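Local atomic coordinates of DUF871 domain-containing protein (Enterococcus faecalis, PDB entry 2P0O), a protein that is of unknown function but is probably a 6-phospho-N-acetylmuramidase that cleaves MurNAc 6-phosphate-containing disaccharides during cell-wall recycling. Residues Leu259-Leu273 with Leu346-Thr359. Numbering follows the deposited sequence.
Sequences LGTHTNRLDAARDVL and LPLIKAGNQFTLVT
Phe-355 lies between His-262 and Leu-273, an aliphatic carbon on each face of its ring. From one face comes CB of His-262, 3.5 Å from CZ of Phe-355; on the opposite face Leu-273 sets CD1 over the ring, 4.2 Å from its centroid. Both are CH-pi contacts. The imidazole is slid aside, its plane 24° from that of the phenyl ring with little overlap; CB, not the imidazole, sits over the face. In Phe-355 a chi1 of 60° tucks CG in between N and C of its own backbone and turns the ring back toward strand 260-263. On that second face, Leu-273 also crosses Ile-349 at about a right angle, their CD1 atoms 3.7 Å apart. His-262 is fixed in rotation by both ring nitrogens, ND1 to Ser-275 and NE2 to the carbonyl of Ile-258.

The backbones pair antiparallel, Gly-260 with Leu-357 and His-262 with Phe-355 as hydrogen-bonded pairs. On the other face of this sheet, OG1 of Thr-261 meets OG1 of Thr-356 at 3.0 Å, and the latter hydroxyl also bonds Gln-242 of the neighbouring strand 242-247.

Past the strands, Asn-264 reaches into the type II turn Lys-350 to Asn-353. With CG anti to the backbone N (chi1 -168°), its ND2 gives a straight bond of 3.1 Å to O of Lys-350, arriving above the carbonyl plane while the turn's own Asn-353 N comes from the opposite face. OD1 of Asn-264 takes the backbone N of Arg-274.

The chemistry thus divides: strand 354-359, central in its three-stranded sheet, is held by backbone bonds, an apolar layer around Phe-355 joins that sheet to strand 272-275 of the next, and the buried amide of Asn-264 bridges the turn and strand 272-275.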
ATOM      1  N   LEU A 259      20.987 -13.949  -8.555  1.00 49.80           N
ATOM      2  CA  LEU A 259      20.895 -12.760  -7.705  1.00 49.30           C
ATOM      3  C   LEU A 259      21.132 -11.515  -8.577  1.00 49.35           C
ATOM      4  O   LEU A 259      21.967 -11.549  -9.472  1.00 50.34           O
ATOM      5  CB  LEU A 259      21.919 -12.840  -6.566  1.00 48.77           C
ATOM      6  CG  LEU A 259      21.669 -13.864  -5.432  1.00 48.51           C
ATOM      7  CD1 LEU A 259      22.862 -13.967  -4.522  1.00 46.30           C
ATOM      8  CD2 LEU A 259      20.388 -13.566  -4.600  1.00 47.26           C
ATOM      9  N   GLY A 260      20.397 -10.434  -8.326  1.00 48.76           N
ATOM     10  CA  GLY A 260      20.477  -9.219  -9.141  1.00 47.35           C
ATOM     11  C   GLY A 260      19.157  -8.866  -9.826  1.00 46.39           C
ATOM     12  O   GLY A 260      18.098  -9.416  -9.489  1.00 45.76           O
ATOM     13  N   THR A 261      19.236  -7.970 -10.814  1.00 45.38           N
ATOM     14  CA  THR A 261      18.070  -7.456 -11.525  1.00 45.91           C
ATOM     15  C   THR A 261      17.767  -8.240 -12.787  1.00 46.51           C
ATOM     16  O   THR A 261      18.651  -8.485 -13.599  1.00 47.11           O
ATOM     17  CB  THR A 261      18.263  -5.971 -11.908  1.00 45.17           C
ATOM     18  OG1 THR A 261      18.490  -5.229 -10.720  1.00 45.49           O
ATOM     19  CG2 THR A 261      17.016  -5.394 -12.612  1.00 44.11           C
ATOM     20  N   HIS A 262      16.495  -8.583 -12.952  1.00 47.34           N
ATOM     21  CA  HIS A 262      15.974  -9.236 -14.146  1.00 47.49           C
ATOM     22  C   HIS A 262      14.823  -8.388 -14.701  1.00 48.10           C
ATOM     23  O   HIS A 262      14.164  -7.640 -13.952  1.00 47.99           O
ATOM     24  CB  HIS A 262      15.468 -10.626 -13.805  1.00 47.27           C
ATOM     25  CG  HIS A 262      16.438 -11.415 -12.976  1.00 48.37           C
ATOM     26  ND1 HIS A 262      17.313 -12.330 -13.523  1.00 47.49           N
ATOM     27  CD2 HIS A 262      16.726 -11.363 -11.653  1.00 48.62           C
ATOM     28  CE1 HIS A 262      18.083 -12.823 -12.565  1.00 49.69           C
ATOM     29  NE2 HIS A 262      17.751 -12.248 -11.422  1.00 47.59           N
ATOM     30  N   THR A 263      14.600  -8.515 -16.009  1.00 46.81           N
ATOM     31  CA  THR A 263      13.438  -7.952 -16.658  1.00 47.24           C
ATOM     32  C   THR A 263      12.548  -9.070 -17.174  1.00 47.62           C
ATOM     33  O   THR A 263      12.975  -9.882 -18.008  1.00 48.10           O
ATOM     34  CB  THR A 263      13.855  -7.055 -17.837  1.00 46.36           C
ATOM     35  OG1 THR A 263      14.796  -6.075 -17.378  1.00 45.85           O
ATOM     36  CG2 THR A 263      12.648  -6.357 -18.448  1.00 47.90           C
ATOM     37  N   ASN A 264      11.305  -9.093 -16.709  1.00 47.58           N
ATOM     38  CA  ASN A 264      10.300  -9.974 -17.288  1.00 48.32           C
ATOM     39  C   ASN A 264      10.022  -9.638 -18.763  1.00 48.49           C
ATOM     40  O   ASN A 264       9.816  -8.466 -19.148  1.00 49.11           O
ATOM     41  CB  ASN A 264       9.012 -10.009 -16.434  1.00 48.33           C
ATOM     42  CG  ASN A 264       8.054 -11.138 -16.850  1.00 49.62           C
ATOM     43  OD1 ASN A 264       8.481 -12.246 -17.223  1.00 50.98           O
ATOM     44  ND2 ASN A 264       6.751 -10.860 -16.775  1.00 47.99           N
ATOM     45  N   ARG A 265      10.100 -10.665 -19.605  1.00 49.09           N
ATOM     46  CA  ARG A 265       9.773 -10.546 -21.028  1.00 49.67           C
ATOM     47  C   ARG A 265       8.456  -9.827 -21.202  1.00 49.83           C
ATOM     48  O   ARG A 265       7.520 -10.012 -20.407  1.00 50.00           O
ATOM     49  CB  ARG A 265       9.678 -11.927 -21.665  1.00 49.47           C
ATOM     50  CG  ARG A 265      11.020 -12.512 -21.936  1.00 52.96           C
ATOM     51  CD  ARG A 265      10.906 -13.854 -22.607  1.00 58.73           C
ATOM     52  NE  ARG A 265      10.142 -13.810 -23.864  1.00 62.63           N
ATOM     53  CZ  ARG A 265      10.641 -14.143 -25.052  1.00 61.66           C
ATOM     54  NH1 ARG A 265       9.863 -14.097 -26.117  1.00 61.19           N
ATOM     55  NH2 ARG A 265      11.912 -14.524 -25.163  1.00 61.63           N
ATOM     56  N   LEU A 266       8.386  -9.006 -22.241  1.00 50.07           N
ATOM     57  CA  LEU A 266       7.174  -8.301 -22.598  1.00 50.14           C
ATOM     58  C   LEU A 266       6.046  -9.224 -23.118  1.00 50.98           C
ATOM     59  O   LEU A 266       4.864  -8.845 -23.123  1.00 51.45           O
ATOM     60  CB  LEU A 266       7.516  -7.268 -23.651  1.00 50.18           C
ATOM     61  CG  LEU A 266       8.051  -5.933 -23.151  1.00 50.72           C
ATOM     62  CD1 LEU A 266       8.496  -5.075 -24.352  1.00 50.09           C
ATOM     63  CD2 LEU A 266       6.955  -5.222 -22.361  1.00 51.70           C
ATOM     64  N   ASP A 267       6.389 -10.409 -23.598  1.00 50.62           N
ATOM     65  CA  ASP A 267       5.338 -11.370 -23.860  1.00 51.67           C
ATOM     66  C   ASP A 267       5.341 -12.344 -22.711  1.00 51.39           C
ATOM     67  O   ASP A 267       5.988 -13.388 -22.765  1.00 51.64           O
ATOM     68  CB  ASP A 267       5.476 -12.049 -25.220  1.00 53.14           C
ATOM     69  CG  ASP A 267       6.874 -12.536 -25.507  1.00 55.69           C
ATOM     70  OD1 ASP A 267       7.821 -12.253 -24.750  1.00 60.00           O
ATOM     71  OD2 ASP A 267       7.025 -13.207 -26.533  1.00 60.23           O
ATOM     72  N   ALA A 268       4.630 -11.958 -21.655  1.00 50.23           N
ATOM     73  CA  ALA A 268       4.714 -12.628 -20.363  1.00 49.17           C
ATOM     74  C   ALA A 268       4.029 -13.994 -20.356  1.00 47.60           C
ATOM     75  O   ALA A 268       2.890 -14.120 -20.762  1.00 47.70           O
ATOM     76  CB  ALA A 268       4.109 -11.733 -19.282  1.00 48.78           C
ATOM     77  N   ALA A 269       4.736 -14.991 -19.845  1.00 46.11           N
ATOM     78  CA  ALA A 269       4.238 -16.349 -19.742  1.00 44.70           C
ATOM     79  C   ALA A 269       3.152 -16.450 -18.675  1.00 44.82           C
ATOM     80  O   ALA A 269       3.199 -15.739 -17.661  1.00 44.52           O
ATOM     81  CB  ALA A 269       5.398 -17.264 -19.385  1.00 44.42           C
ATOM     82  N   ARG A 270       2.214 -17.373 -18.866  1.00 44.03           N
ATOM     83  CA  ARG A 270       1.214 -17.672 -17.858  1.00 42.99           C
ATOM     84  C   ARG A 270       1.910 -18.219 -16.607  1.00 42.88           C
ATOM     85  O   ARG A 270       1.628 -17.791 -15.504  1.00 42.22           O
ATOM     86  CB  ARG A 270       0.230 -18.730 -18.406  1.00 42.63           C
ATOM     87  CG  ARG A 270      -0.983 -18.975 -17.525  1.00 43.17           C
ATOM     88  CD  ARG A 270      -1.799 -20.134 -18.064  1.00 45.02           C
ATOM     89  NE  ARG A 270      -0.989 -21.351 -18.076  1.00 43.67           N
ATOM     90  CZ  ARG A 270      -1.435 -22.526 -18.500  1.00 43.31           C
ATOM     91  NH1 ARG A 270      -0.636 -23.572 -18.473  1.00 44.86           N
ATOM     92  NH2 ARG A 270      -2.679 -22.655 -18.941  1.00 42.74           N
ATOM     93  N   ASP A 271       2.833 -19.163 -16.799  1.00 43.35           N
ATOM     94  CA  ASP A 271       3.286 -20.045 -15.724  1.00 44.25           C
ATOM     95  C   ASP A 271       4.495 -19.537 -14.941  1.00 44.42           C
ATOM     96  O   ASP A 271       4.740 -20.005 -13.815  1.00 44.27           O
ATOM     97  CB  ASP A 271       3.695 -21.403 -16.311  1.00 43.86           C
ATOM     98  CG  ASP A 271       2.535 -22.191 -16.826  1.00 47.36           C
ATOM     99  OD1 ASP A 271       1.403 -21.950 -16.371  1.00 51.41           O
ATOM    100  OD2 ASP A 271       2.781 -23.082 -17.678  1.00 51.07           O
ATOM    101  N   VAL A 272       5.278 -18.655 -15.573  1.00 43.90           N
ATOM    102  CA  VAL A 272       6.615 -18.294 -15.094  1.00 43.33           C
ATOM    103  C   VAL A 272       6.902 -16.839 -15.400  1.00 43.57           C
ATOM    104  O   VAL A 272       6.347 -16.253 -16.341  1.00 42.79           O
ATOM    105  CB  VAL A 272       7.750 -19.142 -15.771  1.00 43.95           C
ATOM    106  CG1 VAL A 272       7.699 -20.642 -15.361  1.00 44.28           C
ATOM    107  CG2 VAL A 272       7.723 -19.019 -17.298  1.00 42.70           C
ATOM    108  N   LEU A 273       7.770 -16.255 -14.595  1.00 43.73           N
ATOM    109  CA  LEU A 273       8.459 -15.029 -14.968  1.00 44.64           C
ATOM    110  C   LEU A 273       9.694 -15.463 -15.762  1.00 44.47           C
ATOM    111  O   LEU A 273      10.360 -16.433 -15.385  1.00 45.38           O
ATOM    112  CB  LEU A 273       8.901 -14.252 -13.711  1.00 43.58           C
ATOM    113  CG  LEU A 273       7.810 -13.581 -12.888  1.00 44.75           C
ATOM    114  CD1 LEU A 273       8.417 -12.809 -11.690  1.00 42.93           C
ATOM    115  CD2 LEU A 273       6.879 -12.631 -13.741  1.00 41.92           C
ATOM    116  N   LEU A 346       4.880 -11.457  -6.665  1.00 42.50           N
ATOM    117  CA  LEU A 346       4.992 -12.131  -7.982  1.00 43.92           C
ATOM    118  C   LEU A 346       3.908 -11.822  -9.006  1.00 43.27           C
ATOM    119  O   LEU A 346       4.264 -11.606 -10.135  1.00 42.84           O
ATOM    120  CB  LEU A 346       5.179 -13.668  -7.884  1.00 42.52           C
ATOM    121  CG  LEU A 346       6.423 -14.150  -7.112  1.00 44.64           C
ATOM    122  CD1 LEU A 346       6.329 -15.643  -6.792  1.00 38.30           C
ATOM    123  CD2 LEU A 346       7.717 -13.796  -7.890  1.00 41.64           C
ATOM    124  N   PRO A 347       2.601 -11.881  -8.641  1.00 44.37           N
ATOM    125  CA  PRO A 347       1.576 -11.479  -9.635  1.00 44.46           C
ATOM    126  C   PRO A 347       1.599  -9.988 -10.006  1.00 44.10           C
ATOM    127  O   PRO A 347       0.898  -9.587 -10.931  1.00 43.59           O
ATOM    128  CB  PRO A 347       0.242 -11.792  -8.945  1.00 45.17           C
ATOM    129  CG  PRO A 347       0.567 -12.519  -7.668  1.00 45.30           C
ATOM    130  CD  PRO A 347       2.004 -12.314  -7.359  1.00 44.81           C
ATOM    131  N   LEU A 348       2.371  -9.170  -9.284  1.00 43.48           N
ATOM    132  CA  LEU A 348       2.482  -7.749  -9.592  1.00 44.04           C
ATOM    133  C   LEU A 348       3.468  -7.500 -10.725  1.00 44.31           C
ATOM    134  O   LEU A 348       3.484  -6.408 -11.357  1.00 44.65           O
ATOM    135  CB  LEU A 348       2.926  -6.956  -8.362  1.00 44.30           C
ATOM    136  CG  LEU A 348       1.928  -6.973  -7.202  1.00 45.21           C
ATOM    137  CD1 LEU A 348       2.410  -5.972  -6.173  1.00 48.31           C
ATOM    138  CD2 LEU A 348       0.506  -6.636  -7.718  1.00 45.42           C
ATOM    139  N   ILE A 349       4.284  -8.514 -10.985  1.00 44.25           N
ATOM    140  CA  ILE A 349       5.375  -8.401 -11.936  1.00 44.99           C
ATOM    141  C   ILE A 349       4.814  -8.764 -13.307  1.00 45.44           C
ATOM    142  O   ILE A 349       4.655  -9.943 -13.659  1.00 45.77           O
ATOM    143  CB  ILE A 349       6.553  -9.280 -11.535  1.00 44.12           C
ATOM    144  CG1 ILE A 349       7.055  -8.839 -10.173  1.00 44.12           C
ATOM    145  CG2 ILE A 349       7.719  -9.131 -12.513  1.00 45.85           C
ATOM    146  CD1 ILE A 349       8.039  -9.787  -9.588  1.00 37.87           C
ATOM    147  N   LYS A 350       4.480  -7.725 -14.036  1.00 45.13           N
ATOM    148  CA  LYS A 350       3.873  -7.837 -15.353  1.00 47.62           C
ATOM    149  C   LYS A 350       4.903  -7.910 -16.482  1.00 47.14           C
ATOM    150  O   LYS A 350       6.131  -7.842 -16.253  1.00 47.01           O
ATOM    151  CB  LYS A 350       2.953  -6.626 -15.608  1.00 47.22           C
ATOM    152  CG  LYS A 350       1.545  -6.889 -15.182  1.00 52.49           C
ATOM    153  CD  LYS A 350       1.206  -6.282 -13.859  1.00 57.23           C
ATOM    154  CE  LYS A 350       0.358  -7.272 -13.060  1.00 62.91           C
ATOM    155  NZ  LYS A 350      -0.809  -7.820 -13.811  1.00 65.37           N
ATOM    156  N   ALA A 351       4.373  -8.050 -17.701  1.00 47.03           N
ATOM    157  CA  ALA A 351       5.146  -7.951 -18.931  1.00 46.61           C
ATOM    158  C   ALA A 351       6.071  -6.718 -18.831  1.00 46.18           C
ATOM    159  O   ALA A 351       5.613  -5.609 -18.519  1.00 46.77           O
ATOM    160  CB  ALA A 351       4.177  -7.815 -20.165  1.00 46.91           C
ATOM    161  N   GLY A 352       7.362  -6.926 -19.080  1.00 45.14           N
ATOM    162  CA  GLY A 352       8.340  -5.859 -19.048  1.00 44.93           C
ATOM    163  C   GLY A 352       8.765  -5.293 -17.713  1.00 45.64           C
ATOM    164  O   GLY A 352       9.671  -4.473 -17.692  1.00 46.50           O
ATOM    165  N   ASN A 353       8.147  -5.712 -16.601  1.00 45.55           N
ATOM    166  CA  ASN A 353       8.561  -5.220 -15.283  1.00 46.29           C
ATOM    167  C   ASN A 353       9.892  -5.802 -14.794  1.00 46.57           C
ATOM    168  O   ASN A 353      10.178  -6.998 -15.001  1.00 46.39           O
ATOM    169  CB  ASN A 353       7.488  -5.490 -14.196  1.00 46.82           C
ATOM    170  CG  ASN A 353       6.227  -4.639 -14.364  1.00 48.16           C
ATOM    171  OD1 ASN A 353       5.168  -5.008 -13.879  1.00 50.78           O
ATOM    172  ND2 ASN A 353       6.331  -3.529 -15.086  1.00 52.41           N
ATOM    173  N   GLN A 354      10.672  -4.966 -14.101  1.00 46.44           N
ATOM    174  CA  GLN A 354      11.928  -5.408 -13.493  1.00 46.55           C
ATOM    175  C   GLN A 354      11.789  -5.840 -12.063  1.00 45.76           C
ATOM    176  O   GLN A 354      10.982  -5.305 -11.309  1.00 45.23           O
ATOM    177  CB  GLN A 354      12.995  -4.346 -13.531  1.00 45.92           C
ATOM    178  CG  GLN A 354      13.210  -3.753 -14.867  1.00 49.95           C
ATOM    179  CD  GLN A 354      14.243  -2.671 -14.771  1.00 53.24           C
ATOM    180  OE1 GLN A 354      15.429  -2.916 -15.007  1.00 54.93           O
ATOM    181  NE2 GLN A 354      13.819  -1.481 -14.369  1.00 53.61           N
ATOM    182  N   PHE A 355      12.625  -6.803 -11.687  1.00 45.63           N
ATOM    183  CA  PHE A 355      12.639  -7.319 -10.332  1.00 44.92           C
ATOM    184  C   PHE A 355      14.037  -7.753  -9.955  1.00 45.22           C
ATOM    185  O   PHE A 355      14.757  -8.297 -10.789  1.00 44.56           O
ATOM    186  CB  PHE A 355      11.664  -8.465 -10.203  1.00 45.62           C
ATOM    187  CG  PHE A 355      11.942  -9.647 -11.123  1.00 46.48           C
ATOM    188  CD1 PHE A 355      11.475  -9.664 -12.432  1.00 45.86           C
ATOM    189  CD2 PHE A 355      12.594 -10.783 -10.631  1.00 46.19           C
ATOM    190  CE1 PHE A 355      11.674 -10.788 -13.276  1.00 45.82           C
ATOM    191  CE2 PHE A 355      12.814 -11.898 -11.465  1.00 44.23           C
ATOM    192  CZ  PHE A 355      12.345 -11.912 -12.771  1.00 45.05           C
ATOM    193  N   THR A 356      14.395  -7.509  -8.690  1.00 44.37           N
ATOM    194  CA  THR A 356      15.727  -7.705  -8.171  1.00 44.06           C
ATOM    195  C   THR A 356      15.660  -8.745  -7.036  1.00 44.22           C
ATOM    196  O   THR A 356      14.897  -8.600  -6.077  1.00 43.42           O
ATOM    197  CB  THR A 356      16.269  -6.367  -7.677  1.00 44.86           C
ATOM    198  OG1 THR A 356      16.264  -5.425  -8.778  1.00 43.38           O
ATOM    199  CG2 THR A 356      17.660  -6.508  -7.084  1.00 45.38           C
ATOM    200  N   LEU A 357      16.458  -9.796  -7.158  1.00 43.29           N
ATOM    201  CA  LEU A 357      16.458 -10.884  -6.181  1.00 43.11           C
ATOM    202  C   LEU A 357      17.649 -10.660  -5.290  1.00 44.20           C
ATOM    203  O   LEU A 357      18.772 -10.452  -5.788  1.00 43.63           O
ATOM    204  CB  LEU A 357      16.574 -12.240  -6.901  1.00 42.13           C
ATOM    205  CG  LEU A 357      15.462 -12.523  -7.914  1.00 40.89           C
ATOM    206  CD1 LEU A 357      15.566 -13.962  -8.483  1.00 42.18           C
ATOM    207  CD2 LEU A 357      14.034 -12.250  -7.286  1.00 39.00           C
ATOM    208  N   VAL A 358      17.406 -10.667  -3.979  1.00 44.68           N
ATOM    209  CA  VAL A 358      18.478 -10.509  -3.016  1.00 46.48           C
ATOM    210  C   VAL A 358      18.357 -11.618  -1.969  1.00 47.23           C
ATOM    211  O   VAL A 358      17.282 -12.229  -1.784  1.00 47.47           O
ATOM    212  CB  VAL A 358      18.519  -9.095  -2.338  1.00 46.61           C
ATOM    213  CG1 VAL A 358      18.805  -7.983  -3.355  1.00 45.93           C
ATOM    214  CG2 VAL A 358      17.214  -8.809  -1.550  1.00 47.27           C
ATOM    215  N   THR A 359      19.451 -11.896  -1.293  1.00 47.72           N
ATOM    216  CA  THR A 359      19.416 -13.020  -0.379  1.00 50.52           C
ATOM    217  C   THR A 359      18.698 -12.638   0.938  1.00 50.41           C
ATOM    218  O   THR A 359      18.633 -11.454   1.321  1.00 48.61           O
ATOM    219  CB  THR A 359      20.816 -13.641  -0.194  1.00 51.26           C
ATOM    220  OG1 THR A 359      20.683 -15.067  -0.044  1.00 55.91           O
ATOM    221  CG2 THR A 359      21.523 -13.046   1.018  1.00 51.63           C
TER